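Local structure of superoxide dismutase (Chaetomium thermophilum, 4BR6) at residues Ala127-Asp132 against Gly136-Val141; Gly94-Ala99 against Ile185-Val190; Gln32-Gly37 against Trp162-Tyr167. The protein probably converts superoxide radicals into hydrogen peroxide and molecular oxygen at a protein-bound manganese ion. One frame throughout, in Å; residues are numbered along the deposited sequence.

Contact 1 (Ala127-Asp132 against Gly136-Val141); sequences AWLAKD and GNLAIV
A beta hairpin joins Ala127-Asp132 to Gly136-Val141 through an antiparallel pairing. Trp128 and Val141 form a hydrogen-bonded pair, with Trp128 N to Val141 O at 3.0 Å. Ala130 and Ala139 form the next one, with Ala130 N to Ala139 O at 2.9 Å. Towards the turn, Asp132 N gives an almost straight bond to Asn137 O (3.0 Å, 175°). Gly136 N returns a more bent bond to Asp132 O (134°). Trp128, Ala130, Ala139 and Val141 lie on one face of the C-terminal domain's antiparallel sheet, with 125-132 its middle strand and 138-144 an outer one. There Trp128 CB meets Val141 CG2 at 4.0 Å. Leu129, Lys131, Leu138 and Ile140 lie on the other face, where Leu138 and Ile140 touch helix 94-104. Leu129 CD1 packs on Leu138 CB at 3.9 Å. The extended Lys131 chain runs alongside Gly136, with CG 3.4 Å from Gly136 O and CE 3.5 Å from Gly136 CA. Its NZ goes on to the carbonyl oxygens of Phe194 and Ala197. With an alanine at Lys131, those oxygens would probably lose their charged partner and Gly136 the aliphatic chain beside it. Asn137 ND2 bonds to Asp103 of a second subunit.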
loop_
_atom_site.group_PDB
_atom_site.type_symbol
_atom_site.label_atom_id
_atom_site.label_comp_id
_atom_site.label_asym_id
_atom_site.label_seq_id
_atom_site.Cartn_x
_atom_site.Cartn_y
_atom_site.Cartn_z
ATOM N N ALA B 127 -2.069 16.279 -3.748
ATOM C CA ALA B 127 -3.215 16.714 -2.943
ATOM C C ALA B 127 -4.257 17.350 -3.862
ATOM O O ALA B 127 -3.912 18.015 -4.849
ATOM C CB ALA B 127 -2.800 17.687 -1.834
ATOM N N TRP B 128 -5.526 17.130 -3.522
ATOM C CA TRP B 128 -6.653 17.598 -4.308
ATOM C C TRP B 128 -7.689 18.235 -3.416
ATOM O O TRP B 128 -7.930 17.762 -2.311
ATOM C CB TRP B 128 -7.328 16.437 -5.019
ATOM C CG TRP B 128 -6.439 15.728 -5.997
ATOM C CD1 TRP B 128 -5.559 14.729 -5.736
ATOM C CD2 TRP B 128 -6.351 15.986 -7.401
ATOM N NE1 TRP B 128 -4.925 14.339 -6.892
ATOM C CE2 TRP B 128 -5.393 15.099 -7.926
ATOM C CE3 TRP B 128 -6.987 16.882 -8.262
ATOM C CZ2 TRP B 128 -5.059 15.084 -9.269
ATOM C CZ3 TRP B 128 -6.654 16.863 -9.598
ATOM C CH2 TRP B 128 -5.700 15.972 -10.088
ATOM N N LEU B 129 -8.287 19.318 -3.904
ATOM C CA LEU B 129 -9.605 19.736 -3.467
ATOM C C LEU B 129 -10.590 18.886 -4.269
ATOM O O LEU B 129 -10.550 18.885 -5.501
ATOM C CB LEU B 129 -9.833 21.215 -3.783
ATOM C CG LEU B 129 -11.256 21.754 -3.602
ATOM C CD1 LEU B 129 -11.727 21.586 -2.163
ATOM C CD2 LEU B 129 -11.311 23.209 -4.028
ATOM N N ALA B 130 -11.464 18.147 -3.600
ATOM C CA ALA B 130 -12.404 17.285 -4.308
ATOM C C ALA B 130 -13.821 17.499 -3.803
ATOM O O ALA B 130 -14.018 17.986 -2.695
ATOM C CB ALA B 130 -12.009 15.833 -4.182
ATOM N N LYS B 131 -14.793 17.100 -4.615
ATOM C CA LYS B 131 -16.204 17.306 -4.306
ATOM C C LYS B 131 -16.992 15.999 -4.293
ATOM O O LYS B 131 -16.999 15.256 -5.283
ATOM C CB LYS B 131 -16.825 18.241 -5.337
ATOM C CG LYS B 131 -18.261 18.621 -5.041
ATOM C CD LYS B 131 -18.799 19.582 -6.093
ATOM C CE LYS B 131 -20.178 20.095 -5.739
ATOM N NZ LYS B 131 -20.778 20.904 -6.839
ATOM N N ASP B 132 -17.670 15.730 -3.180
ATOM C CA ASP B 132 -18.500 14.528 -3.059
ATOM C C ASP B 132 -19.618 14.570 -4.087
ATOM O O ASP B 132 -20.332 15.564 -4.195
ATOM C CB ASP B 132 -19.092 14.409 -1.651
ATOM C CG ASP B 132 -19.890 13.134 -1.461
ATOM O OD1 ASP B 132 -21.027 13.064 -1.960
ATOM O OD2 ASP B 132 -19.375 12.197 -0.828
ATOM N N GLY B 136 -22.076 17.166 -2.475
ATOM C CA GLY B 136 -21.361 18.351 -2.909
ATOM C C GLY B 136 -20.365 18.893 -1.896
ATOM O O GLY B 136 -19.624 19.824 -2.185
ATOM N N ASN B 137 -20.329 18.304 -0.709
ATOM C CA ASN B 137 -19.372 18.733 0.295
ATOM C C ASN B 137 -17.939 18.640 -0.236
ATOM O O ASN B 137 -17.606 17.708 -0.954
ATOM C CB ASN B 137 -19.511 17.900 1.564
ATOM C CG ASN B 137 -20.835 18.111 2.264
ATOM O OD1 ASN B 137 -21.546 19.077 2.007
ATOM N ND2 ASN B 137 -21.167 17.199 3.172
ATOM N N LEU B 138 -17.111 19.626 0.099
ATOM C CA LEU B 138 -15.713 19.673 -0.333
ATOM C C LEU B 138 -14.753 19.103 0.716
ATOM O O LEU B 138 -14.998 19.208 1.911
ATOM C CB LEU B 138 -15.300 21.123 -0.617
ATOM C CG LEU B 138 -16.086 21.888 -1.676
ATOM C CD1 LEU B 138 -15.481 23.260 -1.820
ATOM C CD2 LEU B 138 -16.096 21.127 -3.003
ATOM N N ALA B 139 -13.644 18.524 0.264
ATOM C CA ALA B 139 -12.622 18.024 1.172
ATOM C C ALA B 139 -11.249 18.072 0.523
ATOM O O ALA B 139 -11.124 18.238 -0.693
ATOM C CB ALA B 139 -12.947 16.598 1.626
ATOM N N ILE B 140 -10.219 17.939 1.350
ATOM C CA ILE B 140 -8.854 17.789 0.866
ATOM C C ILE B 140 -8.467 16.313 1.023
ATOM O O ILE B 140 -8.558 15.759 2.114
ATOM C CB ILE B 140 -7.889 18.706 1.666
ATOM C CG1 ILE B 140 -8.244 20.173 1.427
ATOM C CG2 ILE B 140 -6.420 18.441 1.296
ATOM C CD1 ILE B 140 -7.795 21.102 2.542
ATOM N N VAL B 141 -8.074 15.670 -0.072
ATOM C CA VAL B 141 -7.595 14.301 -0.002
ATOM C C VAL B 141 -6.179 14.275 -0.520
ATOM O O VAL B 141 -5.756 15.195 -1.216
ATOM C CB VAL B 141 -8.461 13.331 -0.826
ATOM C CG1 VAL B 141 -9.906 13.336 -0.296
ATOM C CG2 VAL B 141 -8.408 13.679 -2.326
#

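Contact 2 (Gly94-Ala99 against Ile185-Val190); sequences GALKKA and INWKTV
Leu96 and Val190 mark the nearest backbone approach of Gly94-Ala99 and Ile185-Val190, with their CA atoms 8.3 Å apart. Gly94-Ala99 lies on helix 94-104. Ile185 and Asn186 lead into helix 187-195, which begins at Trp187. Asn186 is the N-cap of that helix. Its OD1 accepts from two backbone amides, Lys188 N at 2.9 Å and Thr189 N at 3.2 Å. The Lys188 donor lies 18° from the carbonyl plane of the amide, while the Thr189 donor sits above that plane. Together they give two amides of the first turn an acceptor.

Between these two segments, Leu96 makes the contact from the side of helix 94-104. Leu96 CG is anti to the backbone N (chi1 -178°), which carries the branched end towards helix 187-195. Its CD2 does the touching. It meets Val190 CG1 at 3.6 Å, and the two side chains cross at about a right angle. The same methyl lies 4.3 Å from Trp187 CE3 and 4.2 Å from Trp187 O. The side chains that meet are apolar, and all three touching residues are buried. Trp187 is also packed from within its own segment: Ile185 CG2 lies 3.5 Å above one face of the indole, towards the rim.

The surroundings extend this core. Leu96 also touches Ala191 and Phe194 further along helix 187-195. Val190 and Trp187 rest on Met157 of strand 153-160. Thr189 OG1 bonds to Glu79 O, which ties the start of the last helix to the end of helix 61-79. This is helix-to-helix packing beside the antiparallel sheet, as expected in the mixed alpha/beta C-terminal domain of iron/manganese superoxide dismutases.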
loop_
_atom_site.group_PDB
_atom_site.type_symbol
_atom_site.label_atom_id
_atom_site.label_comp_id
_atom_site.label_asym_id
_atom_site.label_seq_id
_atom_site.Cartn_x
_atom_site.Cartn_y
_atom_site.Cartn_z
ATOM N N GLY B 94 -18.069 33.618 -6.218
ATOM C CA GLY B 94 -19.361 33.038 -6.537
ATOM C C GLY B 94 -19.677 31.820 -5.696
ATOM O O GLY B 94 -19.357 31.778 -4.508
ATOM N N ALA B 95 -20.292 30.823 -6.327
ATOM C CA ALA B 95 -20.760 29.623 -5.637
ATOM C C ALA B 95 -19.608 28.831 -5.065
ATOM O O ALA B 95 -19.764 28.142 -4.060
ATOM C CB ALA B 95 -21.560 28.734 -6.586
ATOM N N LEU B 96 -18.461 28.913 -5.724
ATOM C CA LEU B 96 -17.294 28.175 -5.287
ATOM C C LEU B 96 -16.823 28.736 -3.954
ATOM O O LEU B 96 -16.679 27.983 -2.986
ATOM C CB LEU B 96 -16.189 28.240 -6.336
ATOM C CG LEU B 96 -14.896 27.469 -6.044
ATOM C CD1 LEU B 96 -15.148 26.059 -5.531
ATOM C CD2 LEU B 96 -14.101 27.425 -7.319
ATOM N N LYS B 97 -16.617 30.056 -3.909
ATOM C CA LYS B 97 -16.167 30.746 -2.698
ATOM C C LYS B 97 -17.051 30.425 -1.497
ATOM O O LYS B 97 -16.547 30.210 -0.387
ATOM C CB LYS B 97 -16.116 32.262 -2.918
ATOM C CG LYS B 97 -15.907 33.079 -1.634
ATOM C CD LYS B 97 -15.203 34.410 -1.925
ATOM C CE LYS B 97 -14.848 35.201 -0.662
ATOM N NZ LYS B 97 -16.040 35.815 -0.013
ATOM N N LYS B 98 -18.364 30.394 -1.723
ATOM C CA LYS B 98 -19.309 30.092 -0.661
ATOM C C LYS B 98 -19.196 28.635 -0.230
ATOM O O LYS B 98 -19.425 28.309 0.937
ATOM C CB LYS B 98 -20.745 30.406 -1.092
ATOM C CG LYS B 98 -21.081 31.894 -1.097
ATOM C CD LYS B 98 -22.420 32.204 -0.405
ATOM C CE LYS B 98 -22.334 32.078 1.123
ATOM N NZ LYS B 98 -23.553 32.568 1.843
ATOM N N ALA B 99 -18.853 27.761 -1.172
ATOM C CA ALA B 99 -18.693 26.337 -0.873
ATOM C C ALA B 99 -17.401 26.108 -0.104
ATOM O O ALA B 99 -17.364 25.321 0.848
ATOM C CB ALA B 99 -18.691 25.509 -2.148
ATOM N N ILE B 185 -2.747 29.300 -9.661
ATOM C CA ILE B 185 -3.902 28.388 -9.731
ATOM C C ILE B 185 -5.067 29.008 -10.498
ATOM O O ILE B 185 -5.529 30.077 -10.142
ATOM C CB ILE B 185 -4.433 28.006 -8.320
ATOM C CG1 ILE B 185 -3.351 27.283 -7.522
ATOM C CG2 ILE B 185 -5.692 27.133 -8.420
ATOM C CD1 ILE B 185 -2.849 26.011 -8.171
ATOM N N ASN B 186 -5.562 28.321 -11.529
ATOM C CA ASN B 186 -6.682 28.836 -12.314
ATOM C C ASN B 186 -8.038 28.554 -11.652
ATOM O O ASN B 186 -8.627 27.498 -11.855
ATOM C CB ASN B 186 -6.676 28.268 -13.735
ATOM C CG ASN B 186 -7.628 29.003 -14.652
ATOM O OD1 ASN B 186 -8.591 29.603 -14.189
ATOM N ND2 ASN B 186 -7.347 28.991 -15.954
ATOM N N TRP B 187 -8.550 29.518 -10.887
ATOM C CA TRP B 187 -9.786 29.303 -10.137
ATOM C C TRP B 187 -11.010 29.393 -11.019
ATOM O O TRP B 187 -12.109 29.084 -10.589
ATOM C CB TRP B 187 -9.914 30.269 -8.961
ATOM C CG TRP B 187 -8.945 29.933 -7.891
ATOM C CD1 TRP B 187 -7.832 30.623 -7.554
ATOM C CD2 TRP B 187 -8.978 28.783 -7.044
ATOM N NE1 TRP B 187 -7.168 29.987 -6.538
ATOM C CE2 TRP B 187 -7.852 28.852 -6.209
ATOM C CE3 TRP B 187 -9.850 27.700 -6.914
ATOM C CZ2 TRP B 187 -7.583 27.892 -5.253
ATOM C CZ3 TRP B 187 -9.578 26.755 -5.965
ATOM C CH2 TRP B 187 -8.456 26.854 -5.146
ATOM N N LYS B 188 -10.818 29.799 -12.265
ATOM C CA LYS B 188 -11.907 29.767 -13.230
ATOM C C LYS B 188 -12.121 28.328 -13.704
ATOM O O LYS B 188 -13.248 27.872 -13.851
ATOM C CB LYS B 188 -11.617 30.719 -14.392
ATOM C CG LYS B 188 -12.555 30.595 -15.577
ATOM C CD LYS B 188 -12.677 31.905 -16.358
ATOM C CE LYS B 188 -11.340 32.576 -16.610
ATOM N NZ LYS B 188 -10.370 31.698 -17.314
ATOM N N THR B 189 -11.038 27.594 -13.911
ATOM C CA THR B 189 -11.164 26.178 -14.268
ATOM C C THR B 189 -11.840 25.412 -13.134
ATOM O O THR B 189 -12.716 24.597 -13.368
ATOM C CB THR B 189 -9.795 25.530 -14.542
ATOM O OG1 THR B 189 -9.173 26.183 -15.646
ATOM C CG2 THR B 189 -9.939 24.058 -14.858
ATOM N N VAL B 190 -11.409 25.671 -11.905
ATOM C CA VAL B 190 -11.945 24.967 -10.738
ATOM C C VAL B 190 -13.446 25.171 -10.611
ATOM O O VAL B 190 -14.176 24.241 -10.315
ATOM C CB VAL B 190 -11.273 25.453 -9.436
ATOM C CG1 VAL B 190 -11.845 24.723 -8.213
ATOM C CG2 VAL B 190 -9.767 25.284 -9.538
#

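Contact 3 (Gln32-Gly37 against Trp162-Tyr167); sequences QTYVNG and WEHAYY. With MN3 (manganese (III) ion), chain I.
Tyr34 holds its hydroxyl over a face of the Trp162 indole, and a manganese-bound water sits over the same face. Tyr34 OH is 3.9 Å from Trp162 CH2, above the six-membered ring and offset towards its rim. The two side chains come from opposite directions. Tyr34 CG is anti to its carbonyl carbon (chi1 -68°), which points the phenol at the metal site. Tyr34 OH is hydrogen-bonded to Gln146 NE2, and Trp162 is pinned at its other end by a bond from NE1 to Asn145 O. The water O over the indole is 2.5 Å from the manganese.

His164 NE2 binds the manganese at 2.3 Å, and His26, His74 and Asp160 complete the protein ligands. Trp162 CB lies 3.5 Å above one face of the His164 imidazole. His164 ND1 is hydrogen-bonded to Glu163 OE2 of a third subunit, so both ring nitrogens are engaged. Glu163 OE2 is likewise bonded to His164 ND1 of that subunit, so a pair of bonds joins the two metal sites across the interface, as in related enzymes of this family.

Tyr34 stands on helix 20-50 of the alpha-hairpin domain. Trp162 and His164 lie in the loop between strand 153-160 and helix 167-170, and helix 61-79 touches Trp162.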
loop_
_atom_site.group_PDB
_atom_site.type_symbol
_atom_site.label_atom_id
_atom_site.label_comp_id
_atom_site.label_asym_id
_atom_site.label_seq_id
_atom_site.Cartn_x
_atom_site.Cartn_y
_atom_site.Cartn_z
ATOM N N GLN B 32 4.513 13.011 -21.053
ATOM C CA GLN B 32 4.603 12.276 -22.306
ATOM C C GLN B 32 4.871 10.797 -22.029
ATOM O O GLN B 32 4.319 9.922 -22.695
ATOM C CB GLN B 32 5.724 12.845 -23.178
ATOM C CG GLN B 32 5.865 12.209 -24.564
ATOM C CD GLN B 32 4.708 12.534 -25.493
ATOM O OE1 GLN B 32 4.546 13.679 -25.926
ATOM N NE2 GLN B 32 3.903 11.522 -25.819
ATOM N N THR B 33 5.734 10.532 -21.051
ATOM C CA THR B 33 6.075 9.168 -20.653
ATOM C C THR B 33 4.834 8.409 -20.180
ATOM O O THR B 33 4.660 7.228 -20.490
ATOM C CB THR B 33 7.134 9.196 -19.530
ATOM O OG1 THR B 33 8.254 9.967 -19.970
ATOM C CG2 THR B 33 7.600 7.798 -19.147
ATOM N N TYR B 34 3.969 9.104 -19.446
ATOM C CA TYR B 34 2.717 8.526 -18.954
ATOM C C TYR B 34 1.734 8.241 -20.087
ATOM O O TYR B 34 1.058 7.214 -20.073
ATOM C CB TYR B 34 2.056 9.463 -17.928
ATOM C CG TYR B 34 2.809 9.590 -16.616
ATOM C CD1 TYR B 34 3.318 8.481 -15.960
ATOM C CD2 TYR B 34 3.018 10.830 -16.045
ATOM C CE1 TYR B 34 4.014 8.619 -14.769
ATOM C CE2 TYR B 34 3.699 10.965 -14.870
ATOM C CZ TYR B 34 4.193 9.874 -14.236
ATOM O OH TYR B 34 4.868 10.075 -13.060
ATOM N N VAL B 35 1.647 9.147 -21.060
ATOM C CA VAL B 35 0.825 8.910 -22.245
ATOM C C VAL B 35 1.264 7.631 -22.969
ATOM O O VAL B 35 0.438 6.766 -23.279
ATOM C CB VAL B 35 0.879 10.114 -23.231
ATOM C CG1 VAL B 35 0.245 9.760 -24.588
ATOM C CG2 VAL B 35 0.180 11.322 -22.620
ATOM N N ASN B 36 2.559 7.509 -23.239
ATOM C CA ASN B 36 3.055 6.371 -24.002
ATOM C C ASN B 36 2.808 5.074 -23.239
ATOM O O ASN B 36 2.435 4.044 -23.826
ATOM C CB ASN B 36 4.547 6.532 -24.299
ATOM C CG ASN B 36 4.852 7.761 -25.141
ATOM O OD1 ASN B 36 4.012 8.239 -25.900
ATOM N ND2 ASN B 36 6.060 8.271 -25.015
ATOM N N GLY B 37 3.001 5.144 -21.923
ATOM C CA GLY B 37 2.839 3.995 -21.054
ATOM C C GLY B 37 1.391 3.564 -21.026
ATOM O O GLY B 37 1.095 2.380 -20.989
ATOM N N TRP B 162 5.086 15.393 -6.151
ATOM C CA TRP B 162 6.295 14.679 -6.539
ATOM C C TRP B 162 7.432 15.692 -6.559
ATOM O O TRP B 162 7.213 16.858 -6.848
ATOM C CB TRP B 162 6.174 14.071 -7.940
ATOM C CG TRP B 162 5.279 12.867 -8.060
ATOM C CD1 TRP B 162 3.962 12.778 -7.719
ATOM C CD2 TRP B 162 5.641 11.587 -8.592
ATOM N NE1 TRP B 162 3.491 11.519 -7.984
ATOM C CE2 TRP B 162 4.500 10.773 -8.528
ATOM C CE3 TRP B 162 6.826 11.056 -9.105
ATOM C CZ2 TRP B 162 4.507 9.442 -8.954
ATOM C CZ3 TRP B 162 6.826 9.731 -9.528
ATOM C CH2 TRP B 162 5.678 8.948 -9.456
ATOM N N GLU B 163 8.649 15.247 -6.263
ATOM C CA GLU B 163 9.777 16.154 -6.188
ATOM C C GLU B 163 10.109 16.783 -7.542
ATOM O O GLU B 163 10.641 17.887 -7.605
ATOM C CB GLU B 163 10.980 15.422 -5.595
ATOM C CG GLU B 163 10.764 15.108 -4.104
ATOM C CD GLU B 163 11.830 14.209 -3.487
ATOM O OE1 GLU B 163 12.354 13.301 -4.173
ATOM O OE2 GLU B 163 12.149 14.409 -2.303
ATOM N N HIS B 164 9.767 16.113 -8.638
ATOM C CA HIS B 164 10.068 16.688 -9.951
ATOM C C HIS B 164 9.193 17.911 -10.224
ATOM O O HIS B 164 9.442 18.654 -11.165
ATOM C CB HIS B 164 9.915 15.666 -11.082
ATOM C CG HIS B 164 8.526 15.147 -11.250
ATOM N ND1 HIS B 164 8.224 13.804 -11.179
ATOM C CD2 HIS B 164 7.360 15.784 -11.498
ATOM C CE1 HIS B 164 6.930 13.637 -11.376
ATOM N NE2 HIS B 164 6.385 14.822 -11.572
ATOM N N ALA B 165 8.171 18.124 -9.401
ATOM C CA ALA B 165 7.309 19.279 -9.571
ATOM C C ALA B 165 7.967 20.569 -9.044
ATOM O O ALA B 165 7.470 21.660 -9.308
ATOM C CB ALA B 165 5.958 19.048 -8.894
ATOM N N TYR B 166 9.077 20.447 -8.314
ATOM C CA TYR B 166 9.682 21.613 -7.650
ATOM C C TYR B 166 11.182 21.585 -7.392
ATOM O O TYR B 166 11.766 22.622 -7.111
ATOM C CB TYR B 166 8.997 21.881 -6.310
ATOM C CG TYR B 166 9.047 20.737 -5.293
ATOM C CD1 TYR B 166 10.128 20.575 -4.430
ATOM C CD2 TYR B 166 7.993 19.842 -5.179
ATOM C CE1 TYR B 166 10.158 19.535 -3.500
ATOM C CE2 TYR B 166 8.014 18.812 -4.249
ATOM C CZ TYR B 166 9.092 18.660 -3.415
ATOM O OH TYR B 166 9.091 17.630 -2.495
ATOM N N TYR B 167 11.819 20.429 -7.483
ATOM C CA TYR B 167 13.177 20.319 -6.933
ATOM C C TYR B 167 14.222 21.181 -7.648
ATOM O O TYR B 167 15.112 21.725 -6.999
ATOM C CB TYR B 167 13.661 18.870 -6.882
ATOM C CG TYR B 167 14.568 18.581 -5.698
ATOM C CD1 TYR B 167 15.934 18.847 -5.757
ATOM C CD2 TYR B 167 14.060 18.058 -4.516
ATOM C CE1 TYR B 167 16.760 18.588 -4.680
ATOM C CE2 TYR B 167 14.885 17.801 -3.434
ATOM C CZ TYR B 167 16.224 18.064 -3.531
ATOM O OH TYR B 167 17.049 17.803 -2.477
HETATM MN MN MN3 I . 4.112 15.250 -11.893
HETATM O O HOH W 1 4.124 12.898 -10.986
#

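Along the chain the segments come in the order 32-37, 94-99, 127-132, 136-141, 162-167 and 185-190. Contact 1 is local and falls between the segments of both others. Contacts 2 and 3 interleave. Contacts 1 and 2 lie wholly in the C-terminal domain. Their centres are about 13 Å apart, and they touch where Leu138 CD1 packs 3.8 Å from Ala99 C. Contact 3 joins that domain to the alpha-hairpin domain. Its centre is about 23 Å from contact 1's and about 27 Å from contact 2's. Strand 153-160 connects them: it pairs with 125-132, packs against helix 187-195 and leads into the metal-binding loop. The metal site thus lies where the two domains meet.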